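PDB 4ZXA: hydroquinone dioxygenase large subunit from Pseudomonas sp., which probably opens the aromatic ring of hydroquinone with dioxygen, as the cupin-type large subunit of a two-subunit, iron(II)-dependent hydroquinone 1,2-dioxygenase. Local coordinates for residues Val18-Tyr29 against Phe32-Glu43. Sequence-based numbering, arbitrary orientation.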
loop_
_atom_site.group_PDB
_atom_site.type_symbol
_atom_site.label_atom_id
_atom_site.label_comp_id
_atom_site.label_asym_id
_atom_site.label_seq_id
_atom_site.Cartn_x
_atom_site.Cartn_y
_atom_site.Cartn_z
ATOM N N VAL E 18 -24.874 17.187 -4.473
ATOM C CA VAL E 18 -24.154 16.190 -3.689
ATOM C C VAL E 18 -24.929 15.714 -2.446
ATOM O O VAL E 18 -25.415 16.529 -1.663
ATOM C CB VAL E 18 -22.757 16.733 -3.260
ATOM C CG1 VAL E 18 -22.093 15.777 -2.281
ATOM C CG2 VAL E 18 -21.867 16.956 -4.483
ATOM N N GLN E 19 -25.034 14.394 -2.284
ATOM C CA GLN E 19 -25.623 13.771 -1.098
ATOM C C GLN E 19 -24.586 13.583 -0.002
ATOM O O GLN E 19 -23.756 12.672 -0.075
ATOM C CB GLN E 19 -26.163 12.402 -1.456
ATOM C CG GLN E 19 -27.622 12.366 -1.812
ATOM C CD GLN E 19 -27.996 11.077 -2.505
ATOM O OE1 GLN E 19 -28.699 10.229 -1.942
ATOM N NE2 GLN E 19 -27.515 10.914 -3.738
ATOM N N ALA E 20 -24.633 14.437 1.014
ATOM C CA ALA E 20 -23.671 14.388 2.106
ATOM C C ALA E 20 -24.377 14.405 3.453
ATOM O O ALA E 20 -25.420 15.040 3.609
ATOM C CB ALA E 20 -22.715 15.556 2.013
ATOM N N SER E 21 -23.788 13.714 4.422
ATOM C CA SER E 21 -24.318 13.636 5.772
ATOM C C SER E 21 -23.750 14.748 6.653
ATOM O O SER E 21 -22.824 15.446 6.255
ATOM C CB SER E 21 -23.937 12.297 6.389
ATOM O OG SER E 21 -22.601 12.335 6.855
ATOM N N PRO E 22 -24.325 14.923 7.855
ATOM C CA PRO E 22 -23.720 15.755 8.898
ATOM C C PRO E 22 -22.357 15.194 9.274
ATOM O O PRO E 22 -22.148 13.973 9.177
ATOM C CB PRO E 22 -24.665 15.574 10.093
ATOM C CG PRO E 22 -25.958 15.155 9.511
ATOM C CD PRO E 22 -25.647 14.399 8.251
ATOM N N PRO E 23 -21.439 16.072 9.709
ATOM C CA PRO E 23 -20.157 15.606 10.238
ATOM C C PRO E 23 -20.436 14.514 11.261
ATOM O O PRO E 23 -21.393 14.633 12.028
ATOM C CB PRO E 23 -19.601 16.837 10.957
ATOM C CG PRO E 23 -20.292 18.004 10.326
ATOM C CD PRO E 23 -21.648 17.517 9.907
ATOM N N HIS E 24 -19.623 13.465 11.268
ATOM C CA HIS E 24 -19.812 12.369 12.202
ATOM C C HIS E 24 -19.360 12.815 13.589
ATOM O O HIS E 24 -18.337 13.486 13.718
ATOM C CB HIS E 24 -19.019 11.156 11.727
ATOM C CG HIS E 24 -19.016 10.010 12.688
ATOM N ND1 HIS E 24 -18.261 10.007 13.841
ATOM C CD2 HIS E 24 -19.653 8.814 12.649
ATOM C CE1 HIS E 24 -18.451 8.867 14.483
ATOM N NE2 HIS E 24 -19.286 8.123 13.777
ATOM N N ALA E 25 -20.122 12.439 14.615
ATOM C CA ALA E 25 -19.887 12.907 15.985
ATOM C C ALA E 25 -18.462 12.668 16.497
ATOM O O ALA E 25 -17.882 13.521 17.181
ATOM C CB ALA E 25 -20.906 12.290 16.949
ATOM N N VAL E 26 -17.898 11.513 16.173
ATOM C CA VAL E 26 -16.555 11.189 16.643
ATOM C C VAL E 26 -15.463 11.652 15.674
ATOM O O VAL E 26 -14.549 12.387 16.068
ATOM C CB VAL E 26 -16.399 9.676 16.914
ATOM C CG1 VAL E 26 -15.064 9.387 17.592
ATOM C CG2 VAL E 26 -17.557 9.162 17.764
ATOM N N THR E 27 -15.569 11.231 14.411
ATOM C CA THR E 27 -14.474 11.403 13.464
ATOM C C THR E 27 -14.406 12.809 12.913
ATOM O O THR E 27 -13.321 13.304 12.607
ATOM C CB THR E 27 -14.552 10.414 12.288
ATOM O OG1 THR E 27 -15.608 10.799 11.404
ATOM C CG2 THR E 27 -14.793 8.998 12.794
ATOM N N GLY E 28 -15.565 13.452 12.784
ATOM C CA GLY E 28 -15.627 14.812 12.272
ATOM C C GLY E 28 -15.825 14.872 10.767
ATOM O O GLY E 28 -15.840 15.955 10.177
ATOM N N TYR E 29 -15.982 13.710 10.139
ATOM C CA TYR E 29 -16.114 13.654 8.689
ATOM C C TYR E 29 -17.542 13.339 8.263
ATOM O O TYR E 29 -18.291 12.707 8.993
ATOM C CB TYR E 29 -15.176 12.598 8.085
ATOM C CG TYR E 29 -13.696 12.763 8.395
ATOM C CD1 TYR E 29 -12.969 13.833 7.883
ATOM C CD2 TYR E 29 -13.017 11.823 9.165
ATOM C CE1 TYR E 29 -11.615 13.975 8.152
ATOM C CE2 TYR E 29 -11.663 11.961 9.436
ATOM C CZ TYR E 29 -10.973 13.039 8.925
ATOM O OH TYR E 29 -9.633 13.184 9.201
ATOM N N PHE E 32 -20.681 10.108 2.278
ATOM C CA PHE E 32 -21.290 10.545 1.025
ATOM C C PHE E 32 -22.016 9.399 0.328
ATOM O O PHE E 32 -21.654 8.227 0.460
ATOM C CB PHE E 32 -20.250 11.181 0.084
ATOM C CG PHE E 32 -19.722 12.510 0.563
ATOM C CD1 PHE E 32 -18.676 12.576 1.475
ATOM C CD2 PHE E 32 -20.275 13.694 0.112
ATOM C CE1 PHE E 32 -18.190 13.803 1.923
ATOM C CE2 PHE E 32 -19.792 14.918 0.550
ATOM C CZ PHE E 32 -18.750 14.974 1.454
ATOM N N GLN E 33 -23.054 9.758 -0.413
ATOM C CA GLN E 33 -23.813 8.798 -1.185
ATOM C C GLN E 33 -23.695 9.159 -2.653
ATOM O O GLN E 33 -23.830 10.327 -3.038
ATOM C CB GLN E 33 -25.288 8.821 -0.772
ATOM C CG GLN E 33 -26.121 7.696 -1.386
ATOM C CD GLN E 33 -25.919 6.383 -0.655
ATOM O OE1 GLN E 33 -25.642 6.376 0.543
ATOM N NE2 GLN E 33 -26.036 5.269 -1.372
ATOM N N LEU E 34 -23.436 8.154 -3.475
ATOM C CA LEU E 34 -23.374 8.350 -4.912
ATOM C C LEU E 34 -24.051 7.141 -5.497
ATOM O O LEU E 34 -23.515 6.039 -5.431
ATOM C CB LEU E 34 -21.920 8.446 -5.377
ATOM C CG LEU E 34 -21.660 8.707 -6.859
ATOM C CD1 LEU E 34 -22.437 9.930 -7.326
ATOM C CD2 LEU E 34 -20.169 8.895 -7.112
ATOM N N GLY E 35 -25.249 7.335 -6.041
ATOM C CA GLY E 35 -26.072 6.217 -6.454
ATOM C C GLY E 35 -26.061 5.222 -5.320
ATOM O O GLY E 35 -26.356 5.568 -4.183
ATOM N N ALA E 36 -25.680 3.990 -5.608
ATOM C CA ALA E 36 -25.773 2.941 -4.605
ATOM C C ALA E 36 -24.515 2.808 -3.761
ATOM O O ALA E 36 -24.450 1.925 -2.900
ATOM C CB ALA E 36 -26.124 1.600 -5.261
ATOM N N PHE E 37 -23.526 3.670 -4.007
ATOM C CA PHE E 37 -22.269 3.632 -3.258
ATOM C C PHE E 37 -22.361 4.492 -2.008
ATOM O O PHE E 37 -22.937 5.568 -2.029
ATOM C CB PHE E 37 -21.083 4.149 -4.102
ATOM C CG PHE E 37 -20.626 3.206 -5.170
ATOM C CD1 PHE E 37 -19.834 2.127 -4.862
ATOM C CD2 PHE E 37 -20.977 3.410 -6.489
ATOM C CE1 PHE E 37 -19.405 1.253 -5.848
ATOM C CE2 PHE E 37 -20.555 2.542 -7.470
ATOM C CZ PHE E 37 -19.767 1.462 -7.144
ATOM N N GLU E 38 -21.750 4.034 -0.929
ATOM C CA GLU E 38 -21.577 4.873 0.237
ATOM C C GLU E 38 -20.100 5.069 0.511
ATOM O O GLU E 38 -19.352 4.102 0.688
ATOM C CB GLU E 38 -22.229 4.249 1.463
ATOM C CG GLU E 38 -23.094 5.218 2.228
ATOM C CD GLU E 38 -22.846 5.184 3.717
ATOM O OE1 GLU E 38 -21.762 4.711 4.140
ATOM O OE2 GLU E 38 -23.742 5.635 4.467
ATOM N N LEU E 39 -19.687 6.328 0.547
ATOM C CA LEU E 39 -18.310 6.666 0.853
ATOM C C LEU E 39 -18.164 7.357 2.221
ATOM O O LEU E 39 -18.728 8.438 2.445
ATOM C CB LEU E 39 -17.739 7.549 -0.258
ATOM C CG LEU E 39 -17.839 6.890 -1.633
ATOM C CD1 LEU E 39 -19.100 7.319 -2.353
ATOM C CD2 LEU E 39 -16.599 7.222 -2.460
ATOM N N SER E 40 -17.405 6.734 3.125
ATOM C CA SER E 40 -17.106 7.346 4.416
ATOM C C SER E 40 -15.642 7.149 4.752
ATOM O O SER E 40 -14.985 6.294 4.169
ATOM C CB SER E 40 -17.948 6.711 5.514
ATOM O OG SER E 40 -17.507 5.392 5.766
ATOM N N ARG E 41 -15.139 7.921 5.705
ATOM C CA ARG E 41 -13.768 7.762 6.159
ATOM C C ARG E 41 -13.681 7.894 7.670
ATOM O O ARG E 41 -14.482 8.583 8.289
ATOM C CB ARG E 41 -12.853 8.785 5.485
ATOM C CG ARG E 41 -12.796 10.126 6.183
ATOM C CD ARG E 41 -11.450 10.796 5.993
ATOM N NE ARG E 41 -10.434 10.247 6.883
ATOM C CZ ARG E 41 -9.191 10.704 6.973
ATOM N NH1 ARG E 41 -8.800 11.723 6.228
ATOM N NH2 ARG E 41 -8.338 10.141 7.812
ATOM N N ASP E 42 -12.700 7.224 8.260
ATOM C CA ASP E 42 -12.430 7.372 9.678
ATOM C C ASP E 42 -11.014 7.892 9.877
ATOM O O ASP E 42 -10.483 8.598 9.030
ATOM C CB ASP E 42 -12.645 6.056 10.428
ATOM C CG ASP E 42 -11.823 4.926 9.868
ATOM O OD1 ASP E 42 -10.804 5.202 9.215
ATOM O OD2 ASP E 42 -12.196 3.760 10.085
ATOM N N GLU E 43 -10.406 7.545 11.001
ATOM C CA GLU E 43 -9.086 8.056 11.337
ATOM C C GLU E 43 -7.979 7.473 10.459
ATOM O O GLU E 43 -6.924 8.078 10.304
ATOM C CB GLU E 43 -8.785 7.813 12.816
ATOM C CG GLU E 43 -9.647 8.627 13.767
ATOM C CD GLU E 43 -10.948 7.937 14.126
ATOM O OE1 GLU E 43 -11.272 6.910 13.505
ATOM O OE2 GLU E 43 -11.650 8.423 15.031
HETATM O O HOH W 1 -23.615 12.692 -4.271
HETATM O O HOH W 2 -28.710 7.723 -4.063
HETATM O O HOH W 3 -16.747 8.884 10.058
#
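A short, weakly bonded edge strand of the N-terminal antiparallel sheet, residues 19-20, joins strand 32-34 here, while the loop that follows it packs Tyr29 on Arg41 at the end of strand 37-41. Arg41 lays its chain across one face of the Tyr29 ring: CD stands 3.5 Å from the ring centroid, only 6° off the normal, a CH-pi contact. The chain bends about its CG-CD bond (chi3 -79°), which brings the guanidinium nearly flat against the ring, planes 9° apart, with Arg41 NE 3.3 Å from Tyr29 CE2. That rotation is fixed by Asp42 O, which takes both NE and NH2 of Arg41 side-on, in the guanidinium plane; NH2 also bonds Ala153 O. Tyr29 OH lies over the middle of the guanidinium without bonding it; its hydrogen bonds go to Gly155 O and Asn138 ND2. A leucine in place of Arg41 has no donors for Asp42 O or Ala153 O, and would probably leave these carbonyls without their mates and the Tyr29 ring without the flat group stacked on it. Nearby, Thr27 OG1 accepts from Tyr29 N in an ST turn, and water 3 links the same oxygen to Arg41 O.

In the hairpin formed by strands 19-20 and 32-34, Ala20 and Phe32 are a non-hydrogen-bonded pair. The Phe32 ring reaches toward the outer strand: Ala20 CB approaches CE2 obliquely, and Val18 CG1 meets the ring edge, 3.7 Å from Phe32 CD2. Ile132 of helix 122-136 also touches Phe32. One backbone bond, Gln33 N to Gln19 O, spans 3.0 Å, and water 1 adds a bridge from Gln19 N to Gln33 O. Gln19 and Gln33 cross on the other face of the sheet, Gln19 OE1 3.7 Å from Gln33 CG. Gln33 NE2 bonds Gly35 O (2.8 Å), in the type II' turn that leads into strand 37-41, and water 2 ties the same oxygen to Gln19 OE1.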